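PDB 6BDE: 2,4-dihydroxyhept-2-ene-1,7-dioic acid aldolase from Kordia algicida OT-1, which binds heme and, as a member of the H-NOX family, probably serves as a sensor of nitric oxide or related diatomic gases. Local coordinates for residues D64-L68 with M139-G143; I132-A138 with D168-V172. The protein carries 1 engineered substitution. One frame throughout, in Å; residues are numbered along the deposited sequence.

Interaction 1: residues D64-L68 with M139-G143. With HEM (protoporphyrin IX containing Fe), chain B.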
ATOM      1  N   ASP A  64       1.755   7.879  -8.326  1.00 29.75           N
ATOM      2  CA  ASP A  64       0.435   7.395  -7.932  1.00 30.46           C
ATOM      3  C   ASP A  64       0.160   6.011  -8.511  1.00 30.16           C
ATOM      4  O   ASP A  64      -0.165   5.067  -7.783  1.00 31.98           O
ATOM      5  CB  ASP A  64      -0.640   8.382  -8.395  1.00 34.34           C
ATOM      6  CG  ASP A  64      -0.839   9.530  -7.429  1.00 44.35           C
ATOM      7  OD1 ASP A  64      -0.151   9.565  -6.390  1.00 38.52           O
ATOM      8  OD2 ASP A  64      -1.689  10.399  -7.716  1.00 49.19           O
ATOM      9  N   ASP A  65       0.297   5.878  -9.833  1.00 30.52           N
ATOM     10  CA  ASP A  65      -0.034   4.620 -10.496  1.00 27.90           C
ATOM     11  C   ASP A  65       0.961   3.522 -10.140  1.00 27.46           C
ATOM     12  O   ASP A  65       0.584   2.348 -10.034  1.00 29.71           O
ATOM     13  CB  ASP A  65      -0.082   4.830 -12.008  1.00 28.08           C
ATOM     14  CG  ASP A  65      -1.354   5.516 -12.460  1.00 34.89           C
ATOM     15  OD1 ASP A  65      -2.149   5.934 -11.592  1.00 35.27           O
ATOM     16  OD2 ASP A  65      -1.554   5.643 -13.684  1.00 37.41           O
ATOM     17  N   LEU A  66       2.235   3.877  -9.967  1.00 29.15           N
ATOM     18  CA  LEU A  66       3.226   2.884  -9.566  1.00 30.67           C
ATOM     19  C   LEU A  66       2.916   2.330  -8.182  1.00 31.92           C
ATOM     20  O   LEU A  66       2.992   1.115  -7.959  1.00 32.31           O
ATOM     21  CB  LEU A  66       4.628   3.493  -9.600  1.00 33.45           C
ATOM     22  CG  LEU A  66       5.193   3.859 -10.974  1.00 34.41           C
ATOM     23  CD1 LEU A  66       6.442   4.717 -10.832  1.00 34.48           C
ATOM     24  CD2 LEU A  66       5.488   2.603 -11.779  1.00 35.74           C
ATOM     25  N   LEU A  67       2.560   3.207  -7.238  1.00 27.78           N
ATOM     26  CA  LEU A  67       2.232   2.754  -5.891  1.00 29.01           C
ATOM     27  C   LEU A  67       0.904   2.008  -5.855  1.00 30.31           C
ATOM     28  O   LEU A  67       0.739   1.086  -5.048  1.00 28.17           O
ATOM     29  CB  LEU A  67       2.202   3.942  -4.930  1.00 27.50           C
ATOM     30  CG  LEU A  67       3.565   4.476  -4.485  1.00 34.90           C
ATOM     31  CD1 LEU A  67       3.399   5.675  -3.563  1.00 32.84           C
ATOM     32  CD2 LEU A  67       4.376   3.382  -3.809  1.00 31.03           C
ATOM     33  N   LEU A  68      -0.049   2.388  -6.709  1.00 30.65           N
ATOM     34  CA  LEU A  68      -1.303   1.646  -6.794  1.00 28.97           C
ATOM     35  C   LEU A  68      -1.049   0.214  -7.246  1.00 30.25           C
ATOM     36  O   LEU A  68      -1.531  -0.741  -6.626  1.00 28.85           O
ATOM     37  CB  LEU A  68      -2.271   2.355  -7.746  1.00 31.95           C
ATOM     38  CG  LEU A  68      -3.750   1.951  -7.706  1.00 36.93           C
ATOM     39  CD1 LEU A  68      -4.623   3.109  -8.161  1.00 49.26           C
ATOM     40  CD2 LEU A  68      -4.034   0.711  -8.548  1.00 34.87           C
ATOM     41  N   MET A 139       1.887   7.635   1.079  1.00 27.06           N
ATOM     42  CA  MET A 139       1.671   6.418   0.299  1.00 27.32           C
ATOM     43  C   MET A 139       0.195   6.053   0.223  1.00 28.59           C
ATOM     44  O   MET A 139      -0.180   4.886   0.365  1.00 30.01           O
ATOM     45  CB  MET A 139       2.489   5.268   0.880  1.00 26.77           C
ATOM     46  CG  MET A 139       3.991   5.487   0.776  1.00 28.87           C
ATOM     47  SD  MET A 139       4.967   4.151   1.488  1.00 34.60           S
ATOM     48  CE  MET A 139       4.450   2.770   0.471  1.00 32.09           C
ATOM     49  N   HIS A 140      -0.661   7.051  -0.019  1.00 25.25           N
ATOM     50  CA  HIS A 140      -2.102   6.816  -0.038  1.00 26.69           C
ATOM     51  C   HIS A 140      -2.500   5.838  -1.138  1.00 24.97           C
ATOM     52  O   HIS A 140      -3.419   5.030  -0.957  1.00 25.77           O
ATOM     53  CB  HIS A 140      -2.842   8.144  -0.204  1.00 28.93           C
ATOM     54  CG  HIS A 140      -2.167   9.103  -1.137  1.00 26.29           C
ATOM     55  ND1 HIS A 140      -2.310   9.036  -2.506  1.00 27.85           N
ATOM     56  CD2 HIS A 140      -1.348  10.153  -0.896  1.00 28.32           C
ATOM     57  CE1 HIS A 140      -1.607  10.001  -3.069  1.00 28.51           C
ATOM     58  NE2 HIS A 140      -1.014  10.695  -2.114  1.00 27.64           N
ATOM     59  N   HIS A 141      -1.828   5.896  -2.290  1.00 28.73           N
ATOM     60  CA  HIS A 141      -2.167   4.991  -3.380  1.00 26.19           C
ATOM     61  C   HIS A 141      -1.656   3.576  -3.149  1.00 27.82           C
ATOM     62  O   HIS A 141      -2.211   2.629  -3.718  1.00 28.10           O
ATOM     63  CB  HIS A 141      -1.638   5.539  -4.707  1.00 25.63           C
ATOM     64  CG  HIS A 141      -2.623   6.402  -5.428  1.00 31.09           C
ATOM     65  ND1 HIS A 141      -3.197   7.516  -4.852  1.00 30.40           N
ATOM     66  CD2 HIS A 141      -3.154   6.306  -6.670  1.00 27.89           C
ATOM     67  CE1 HIS A 141      -4.031   8.074  -5.710  1.00 30.84           C
ATOM     68  NE2 HIS A 141      -4.024   7.359  -6.821  1.00 33.73           N
ATOM     69  N   PHE A 142      -0.611   3.409  -2.334  1.00 27.03           N
ATOM     70  CA  PHE A 142      -0.248   2.073  -1.874  1.00 28.30           C
ATOM     71  C   PHE A 142      -1.375   1.468  -1.049  1.00 29.91           C
ATOM     72  O   PHE A 142      -1.732   0.298  -1.232  1.00 28.74           O
ATOM     73  CB  PHE A 142       1.050   2.128  -1.066  1.00 31.98           C
ATOM     74  CG  PHE A 142       1.520   0.787  -0.575  1.00 30.56           C
ATOM     75  CD1 PHE A 142       2.125  -0.112  -1.438  1.00 33.05           C
ATOM     76  CD2 PHE A 142       1.364   0.428   0.755  1.00 30.90           C
ATOM     77  CE1 PHE A 142       2.560  -1.346  -0.986  1.00 35.93           C
ATOM     78  CE2 PHE A 142       1.798  -0.803   1.214  1.00 31.45           C
ATOM     79  CZ  PHE A 142       2.396  -1.691   0.342  1.00 37.48           C
ATOM     80  N   GLY A 143      -1.957   2.257  -0.143  1.00 28.01           N
ATOM     81  CA  GLY A 143      -3.112   1.790   0.600  1.00 28.27           C
ATOM     82  C   GLY A 143      -4.341   1.610  -0.268  1.00 27.00           C
ATOM     83  O   GLY A 143      -5.143   0.705  -0.026  1.00 27.89           O
TER
HETATM   84  CHA HEM B 201       3.033  -0.174   5.550  1.00 38.91           C
HETATM   85  CHB HEM B 201       1.906  -5.302   6.935  1.00 36.41           C
HETATM   86  CHC HEM B 201      -3.397  -4.497   5.665  1.00 37.90           C
HETATM   87  CHD HEM B 201      -2.224   0.573   4.040  1.00 31.59           C
HETATM   88  C1A HEM B 201       2.788  -1.798   6.003  1.00 35.01           C
HETATM   89  C2A HEM B 201       4.054  -2.417   6.129  1.00 39.84           C
HETATM   90  C3A HEM B 201       3.770  -3.677   6.472  1.00 38.67           C
HETATM   91  C4A HEM B 201       2.362  -3.722   6.517  1.00 36.53           C
HETATM   92  CMA HEM B 201       4.752  -4.811   6.756  1.00 39.23           C
HETATM   93  CAA HEM B 201       5.434  -1.786   5.951  1.00 32.68           C
HETATM   94  CBA HEM B 201       5.870  -1.215   7.304  1.00 36.99           C
HETATM   95  CGA HEM B 201       7.300  -0.683   7.250  1.00 38.82           C
HETATM   96  O1A HEM B 201       7.888  -0.358   8.316  1.00 40.13           O
HETATM   97  O2A HEM B 201       7.894  -0.570   6.146  1.00 40.66           O
HETATM   98  C1B HEM B 201       0.289  -5.339   6.583  1.00 36.52           C
HETATM   99  C2B HEM B 201      -0.431  -6.701   6.538  1.00 36.40           C
HETATM  100  C3B HEM B 201      -1.788  -6.419   6.207  1.00 39.00           C
HETATM  101  C4B HEM B 201      -1.844  -4.925   6.070  1.00 35.51           C
HETATM  102  CMB HEM B 201       0.192  -8.071   6.809  1.00 46.72           C
HETATM  103  CAB HEM B 201      -2.947  -7.397   6.043  1.00 38.06           C
HETATM  104  CBB HEM B 201      -3.283  -8.210   7.023  1.00 53.14           C
HETATM  105  C1C HEM B 201      -3.183  -2.901   5.083  1.00 34.91           C
HETATM  106  C2C HEM B 201      -4.312  -2.488   4.341  1.00 32.73           C
HETATM  107  C3C HEM B 201      -4.016  -1.238   3.944  1.00 33.14           C
HETATM  108  C4C HEM B 201      -2.738  -0.986   4.478  1.00 31.83           C
HETATM  109  CMC HEM B 201      -5.585  -3.281   4.057  1.00 35.05           C
HETATM  110  CAC HEM B 201      -4.878  -0.294   3.112  1.00 43.12           C
HETATM  111  CBC HEM B 201      -5.522   0.689   3.703  1.00 46.74           C
HETATM  112  C1D HEM B 201      -0.590   0.524   4.404  1.00 30.76           C
HETATM  113  C2D HEM B 201       0.095   1.707   3.762  1.00 29.79           C
HETATM  114  C3D HEM B 201       1.464   1.570   4.118  1.00 27.82           C
HETATM  115  C4D HEM B 201       1.560   0.287   4.971  1.00 30.76           C
HETATM  116  CMD HEM B 201      -0.535   2.821   2.930  1.00 30.63           C
HETATM  117  CAD HEM B 201       2.604   2.512   3.731  1.00 30.61           C
HETATM  118  CBD HEM B 201       3.225   3.160   4.965  1.00 32.71           C
HETATM  119  CGD HEM B 201       2.608   4.539   5.165  1.00 32.24           C
HETATM  120  O1D HEM B 201       1.577   4.860   4.518  1.00 30.69           O
HETATM  121  O2D HEM B 201       3.130   5.345   5.979  1.00 30.75           O
HETATM  122  NA  HEM B 201       1.635  -2.575   6.162  1.00 35.39           N
HETATM  123  NB  HEM B 201      -0.593  -4.133   6.203  1.00 37.45           N
HETATM  124  NC  HEM B 201      -2.095  -2.025   5.169  1.00 33.52           N
HETATM  125  ND  HEM B 201       0.233  -0.486   5.125  1.00 32.89           N
HETATM  126 FE   HEM B 201      -0.338  -2.129   6.155  1.00 33.46          FE

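Interaction 2: residues I132-A138 with D168-V172. With HEM (protoporphyrin IX containing Fe), chain B.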
ATOM      1  N   ILE A 132      -9.610   8.714   7.635  1.00 30.60           N
ATOM      2  CA  ILE A 132      -8.559   9.704   7.433  1.00 35.53           C
ATOM      3  C   ILE A 132      -7.219   8.985   7.477  1.00 29.46           C
ATOM      4  O   ILE A 132      -6.880   8.344   8.480  1.00 31.79           O
ATOM      5  CB  ILE A 132      -8.620  10.821   8.486  1.00 32.68           C
ATOM      6  CG1 ILE A 132      -9.999  11.480   8.492  1.00 38.56           C
ATOM      7  CG2 ILE A 132      -7.543  11.860   8.213  1.00 33.34           C
ATOM      8  CD1 ILE A 132     -10.365  12.138   7.179  1.00 36.41           C
ATOM      9  N   TYR A 133      -6.464   9.085   6.390  1.00 30.36           N
ATOM     10  CA  TYR A 133      -5.132   8.510   6.291  1.00 24.72           C
ATOM     11  C   TYR A 133      -4.109   9.599   6.581  1.00 27.09           C
ATOM     12  O   TYR A 133      -4.181  10.689   6.009  1.00 28.21           O
ATOM     13  CB  TYR A 133      -4.907   7.912   4.899  1.00 26.90           C
ATOM     14  CG  TYR A 133      -3.460   7.646   4.535  1.00 25.38           C
ATOM     15  CD1 TYR A 133      -2.854   6.441   4.861  1.00 25.57           C
ATOM     16  CD2 TYR A 133      -2.711   8.589   3.841  1.00 26.20           C
ATOM     17  CE1 TYR A 133      -1.538   6.187   4.522  1.00 26.94           C
ATOM     18  CE2 TYR A 133      -1.392   8.345   3.501  1.00 28.66           C
ATOM     19  CZ  TYR A 133      -0.812   7.142   3.844  1.00 26.32           C
ATOM     20  OH  TYR A 133       0.499   6.889   3.506  1.00 28.81           O
ATOM     21  N   LYS A 134      -3.167   9.307   7.475  1.00 27.56           N
ATOM     22  CA  LYS A 134      -2.114  10.251   7.830  1.00 30.28           C
ATOM     23  C   LYS A 134      -0.779   9.524   7.829  1.00 30.76           C
ATOM     24  O   LYS A 134      -0.622   8.511   8.518  1.00 32.34           O
ATOM     25  CB  LYS A 134      -2.381  10.893   9.195  1.00 31.77           C
ATOM     26  CG  LYS A 134      -3.400  12.018   9.153  1.00 33.82           C
ATOM     27  CD  LYS A 134      -3.404  12.829  10.440  1.00 34.22           C
ATOM     28  CE  LYS A 134      -4.491  13.891  10.406  1.00 38.86           C
ATOM     29  NZ  LYS A 134      -4.457  14.778  11.600  1.00 36.10           N
ATOM     30  N   SER A 135       0.173  10.045   7.056  1.00 28.41           N
ATOM     31  CA  SER A 135       1.525   9.502   7.005  1.00 27.70           C
ATOM     32  C   SER A 135       2.456  10.473   6.294  1.00 26.64           C
ATOM     33  O   SER A 135       2.127  10.975   5.215  1.00 27.75           O
ATOM     34  CB  SER A 135       1.543   8.147   6.297  1.00 34.45           C
ATOM     35  OG  SER A 135       2.874   7.728   6.050  1.00 33.82           O
ATOM     36  N   SER A 136       3.623  10.737   6.885  1.00 27.29           N
ATOM     37  CA  SER A 136       4.593  11.621   6.246  1.00 28.36           C
ATOM     38  C   SER A 136       5.096  11.063   4.920  1.00 34.23           C
ATOM     39  O   SER A 136       5.655  11.817   4.115  1.00 35.53           O
ATOM     40  CB  SER A 136       5.775  11.867   7.185  1.00 28.37           C
ATOM     41  OG  SER A 136       6.470  10.659   7.447  1.00 32.78           O
ATOM     42  N   ARG A 137       4.908   9.768   4.676  1.00 32.31           N
ATOM     43  CA  ARG A 137       5.396   9.121   3.467  1.00 28.45           C
ATOM     44  C   ARG A 137       4.438   9.247   2.290  1.00 29.76           C
ATOM     45  O   ARG A 137       4.831   8.936   1.159  1.00 28.90           O
ATOM     46  CB  ARG A 137       5.686   7.643   3.755  1.00 28.89           C
ATOM     47  CG  ARG A 137       6.799   7.443   4.778  1.00 31.83           C
ATOM     48  CD  ARG A 137       6.888   6.005   5.253  1.00 37.09           C
ATOM     49  NE  ARG A 137       5.854   5.683   6.232  1.00 31.17           N
ATOM     50  CZ  ARG A 137       5.935   5.971   7.527  1.00 35.41           C
ATOM     51  NH1 ARG A 137       7.003   6.595   8.005  1.00 36.38           N
ATOM     52  NH2 ARG A 137       4.946   5.638   8.345  1.00 38.66           N
ATOM     53  N   ALA A 138       3.201   9.691   2.529  1.00 29.17           N
ATOM     54  CA  ALA A 138       2.244  10.006   1.465  1.00 27.69           C
ATOM     55  C   ALA A 138       2.047   8.829   0.512  1.00 27.81           C
ATOM     56  O   ALA A 138       2.039   8.985  -0.710  1.00 31.54           O
ATOM     57  CB  ALA A 138       2.673  11.258   0.699  1.00 27.20           C
ATOM     58  N   ASP A 168       0.420  17.652  -0.158  1.00 38.62           N
ATOM     59  CA  ASP A 168       1.518  16.710  -0.339  1.00 39.14           C
ATOM     60  C   ASP A 168       1.112  15.260  -0.089  1.00 37.01           C
ATOM     61  O   ASP A 168       1.980  14.381  -0.095  1.00 34.17           O
ATOM     62  CB  ASP A 168       2.697  17.090   0.565  1.00 38.58           C
ATOM     63  CG  ASP A 168       2.327  17.139   2.037  1.00 40.38           C
ATOM     64  OD1 ASP A 168       1.206  16.723   2.402  1.00 36.60           O
ATOM     65  OD2 ASP A 168       3.167  17.600   2.838  1.00 40.51           O
ATOM     66  N   GLY A 169      -0.172  14.991   0.134  1.00 33.58           N
ATOM     67  CA  GLY A 169      -0.645  13.635   0.313  1.00 28.88           C
ATOM     68  C   GLY A 169      -0.379  13.025   1.670  1.00 29.48           C
ATOM     69  O   GLY A 169      -0.556  11.812   1.827  1.00 28.02           O
ATOM     70  N   THR A 170       0.040  13.817   2.656  1.00 31.89           N
ATOM     71  CA  THR A 170       0.301  13.296   3.991  1.00 27.06           C
ATOM     72  C   THR A 170      -0.948  13.231   4.860  1.00 32.30           C
ATOM     73  O   THR A 170      -0.887  12.672   5.961  1.00 31.74           O
ATOM     74  CB  THR A 170       1.374  14.136   4.694  1.00 32.17           C
ATOM     75  OG1 THR A 170       0.962  15.505   4.740  1.00 33.49           O
ATOM     76  CG2 THR A 170       2.700  14.032   3.951  1.00 32.15           C
ATOM     77  N   GLU A 171      -2.063  13.795   4.404  1.00 29.17           N
ATOM     78  CA  GLU A 171      -3.358  13.629   5.059  1.00 30.05           C
ATOM     79  C   GLU A 171      -4.405  13.493   3.964  1.00 29.82           C
ATOM     80  O   GLU A 171      -4.641  14.443   3.210  1.00 31.04           O
ATOM     81  CB  GLU A 171      -3.682  14.798   5.988  1.00 33.18           C
ATOM     82  CG  GLU A 171      -4.979  14.608   6.761  1.00 36.68           C
ATOM     83  CD  GLU A 171      -5.352  15.818   7.594  1.00 41.08           C
ATOM     84  OE1 GLU A 171      -4.503  16.722   7.747  1.00 39.53           O
ATOM     85  OE2 GLU A 171      -6.495  15.866   8.092  1.00 43.20           O
ATOM     86  N   VAL A 172      -5.020  12.317   3.866  1.00 26.28           N
ATOM     87  CA  VAL A 172      -5.940  11.993   2.782  1.00 30.13           C
ATOM     88  C   VAL A 172      -7.203  11.388   3.375  1.00 32.52           C
ATOM     89  O   VAL A 172      -7.131  10.455   4.182  1.00 29.91           O
ATOM     90  CB  VAL A 172      -5.305  11.022   1.768  1.00 28.10           C
ATOM     91  CG1 VAL A 172      -6.272  10.734   0.628  1.00 28.77           C
ATOM     92  CG2 VAL A 172      -3.994  11.582   1.234  1.00 30.79           C
TER
HETATM   93  CHA HEM B 201       3.033  -0.174   5.550  1.00 38.91           C
HETATM   94  CHB HEM B 201       1.906  -5.302   6.935  1.00 36.41           C
HETATM   95  CHC HEM B 201      -3.397  -4.497   5.665  1.00 37.90           C
HETATM   96  CHD HEM B 201      -2.224   0.573   4.040  1.00 31.59           C
HETATM   97  C1A HEM B 201       2.788  -1.798   6.003  1.00 35.01           C
HETATM   98  C2A HEM B 201       4.054  -2.417   6.129  1.00 39.84           C
HETATM   99  C3A HEM B 201       3.770  -3.677   6.472  1.00 38.67           C
HETATM  100  C4A HEM B 201       2.362  -3.722   6.517  1.00 36.53           C
HETATM  101  CMA HEM B 201       4.752  -4.811   6.756  1.00 39.23           C
HETATM  102  CAA HEM B 201       5.434  -1.786   5.951  1.00 32.68           C
HETATM  103  CBA HEM B 201       5.870  -1.215   7.304  1.00 36.99           C
HETATM  104  CGA HEM B 201       7.300  -0.683   7.250  1.00 38.82           C
HETATM  105  O1A HEM B 201       7.888  -0.358   8.316  1.00 40.13           O
HETATM  106  O2A HEM B 201       7.894  -0.570   6.146  1.00 40.66           O
HETATM  107  C1B HEM B 201       0.289  -5.339   6.583  1.00 36.52           C
HETATM  108  C2B HEM B 201      -0.431  -6.701   6.538  1.00 36.40           C
HETATM  109  C3B HEM B 201      -1.788  -6.419   6.207  1.00 39.00           C
HETATM  110  C4B HEM B 201      -1.844  -4.925   6.070  1.00 35.51           C
HETATM  111  CMB HEM B 201       0.192  -8.071   6.809  1.00 46.72           C
HETATM  112  CAB HEM B 201      -2.947  -7.397   6.043  1.00 38.06           C
HETATM  113  CBB HEM B 201      -3.283  -8.210   7.023  1.00 53.14           C
HETATM  114  C1C HEM B 201      -3.183  -2.901   5.083  1.00 34.91           C
HETATM  115  C2C HEM B 201      -4.312  -2.488   4.341  1.00 32.73           C
HETATM  116  C3C HEM B 201      -4.016  -1.238   3.944  1.00 33.14           C
HETATM  117  C4C HEM B 201      -2.738  -0.986   4.478  1.00 31.83           C
HETATM  118  CMC HEM B 201      -5.585  -3.281   4.057  1.00 35.05           C
HETATM  119  CAC HEM B 201      -4.878  -0.294   3.112  1.00 43.12           C
HETATM  120  CBC HEM B 201      -5.522   0.689   3.703  1.00 46.74           C
HETATM  121  C1D HEM B 201      -0.590   0.524   4.404  1.00 30.76           C
HETATM  122  C2D HEM B 201       0.095   1.707   3.762  1.00 29.79           C
HETATM  123  C3D HEM B 201       1.464   1.570   4.118  1.00 27.82           C
HETATM  124  C4D HEM B 201       1.560   0.287   4.971  1.00 30.76           C
HETATM  125  CMD HEM B 201      -0.535   2.821   2.930  1.00 30.63           C
HETATM  126  CAD HEM B 201       2.604   2.512   3.731  1.00 30.61           C
HETATM  127  CBD HEM B 201       3.225   3.160   4.965  1.00 32.71           C
HETATM  128  CGD HEM B 201       2.608   4.539   5.165  1.00 32.24           C
HETATM  129  O1D HEM B 201       1.577   4.860   4.518  1.00 30.69           O
HETATM  130  O2D HEM B 201       3.130   5.345   5.979  1.00 30.75           O
HETATM  131  NA  HEM B 201       1.635  -2.575   6.162  1.00 35.39           N
HETATM  132  NB  HEM B 201      -0.593  -4.133   6.203  1.00 37.45           N
HETATM  133  NC  HEM B 201      -2.095  -2.025   5.169  1.00 33.52           N
HETATM  134  ND  HEM B 201       0.233  -0.486   5.125  1.00 32.89           N
HETATM  135 FE   HEM B 201      -0.338  -2.129   6.155  1.00 33.46          FE
HETATM  136  O   HOH W   1      -6.568  16.445  10.644  1.00 45.60           O

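Interaction 1: residues D64-L68 with M139-G143
Asp64 and His141 carry the polar side of this helix-to-helix contact, and they meet flat on flat. The Asp64 carboxylate lies over the middle of the imidazole, the two planes only 8° apart, with Asp64 CG 3.8 Å above the ring plane. Asp64 CB adds a CH-pi contact to the same ring, 3.9 Å from its centroid, and Leu68 CD1 packs on the imidazole at His141 CD2. No hydrogen bond crosses between the segments; the imidazole is instead steadied from its own helix, where His141 ND1 and His140 ND1 share a hydrogen bond of 2.9 Å, each lying in the plane of the other ring. Replacing His141 by an alanine would probably uncover the Asp64 carboxylate and leave His140 ND1 without this mate. Phe142 CA sits 3.5 Å from Leu67 O and Leu68 CA 3.4 Å from His141 O, a reciprocal pair of CA-H...O contacts where the two backbones come close. Apolar packing completes the join. Leu67 points at the other helix and sets its CD2 4.3 Å from Met139 CE, with its CB against Phe142 CB. A chi1 of -179° turns the Phe142 ring away from the backbone N and to the heme, which it meets by its edge, CD2 lying 3.5 Å from HEM C2D. Met139, at the N-cap position, rests its SD on a propionate arm of the heme, near HEM CAD. Helix 63-81 thus rests on the start of helix 140-153, with Leu67 also touching Leu52 of helix 45-59, and His140 and His141 packing on Leu162 of strand 158-164.

Interaction 2: residues I132-A138 with D168-V172
The end of an antiparallel strand pair, running into the heme-propionate site, joins Tyr133 to Val172 through Tyr133 N to Val172 O (2.7 Å) and Val172 N to Tyr133 O (2.8 Å). Beyond the paired residues, Ser135 N still donates to Thr170 O. Lys134 and Glu171, a non-hydrogen-bonded pair, run side by side in extended form; Lys134 NZ stays 4.2 Å from Glu171 OE2, too far for a salt bridge, and one water bridges the two. The Tyr-x-Ser-x-Arg motif of H-NOX domains runs from the strand end at Tyr133 into a type I turn, Ser135 to Ala138, and meets one propionate. Tyr133 OH donates to HEM O1D, while HEM O2D takes hydrogen bonds from Ser135 OG, unusually short at 2.4 Å and doubtful in its exact length, from Arg137 NE at 2.8 Å and, weakly, from Arg137 NH2. Ser135 OG also accepts from Arg137 N in an ST turn. Val172 CB packs 4.1 Å from Tyr133 CD2, and Gly169 O lies at the ring's edge. On the facing loop, Thr170 N closes an Asx turn on Asp168 OD1, and Thr170 OG1 donates to the same oxygen from the same face; Ala138 CB presses to 3.3 Å from Asp168 O.

The segments alternate along the chain, 132-138 running straight into 139-143. Both contacts are partly buried, but interaction 1 lies nearer the centre of the chain and joins two helices largely by packing, whereas interaction 2 sits farther out, has exposed residues among those that touch, and holds two strands by backbone hydrogen bonds. Their chemistry at the heme differs too: Phe142, Met139 and Gly143 of interaction 1 meet it by packing, while Tyr133, Ser135 and Arg137 of interaction 2 bind a propionate through polar bonds. They meet at Tyr133 OH, which probably accepts a hydrogen bond from Met139 N. His140 packs beside it, with its CD2 near Gly169 O and Val172 CG2, tying helix and sheet together.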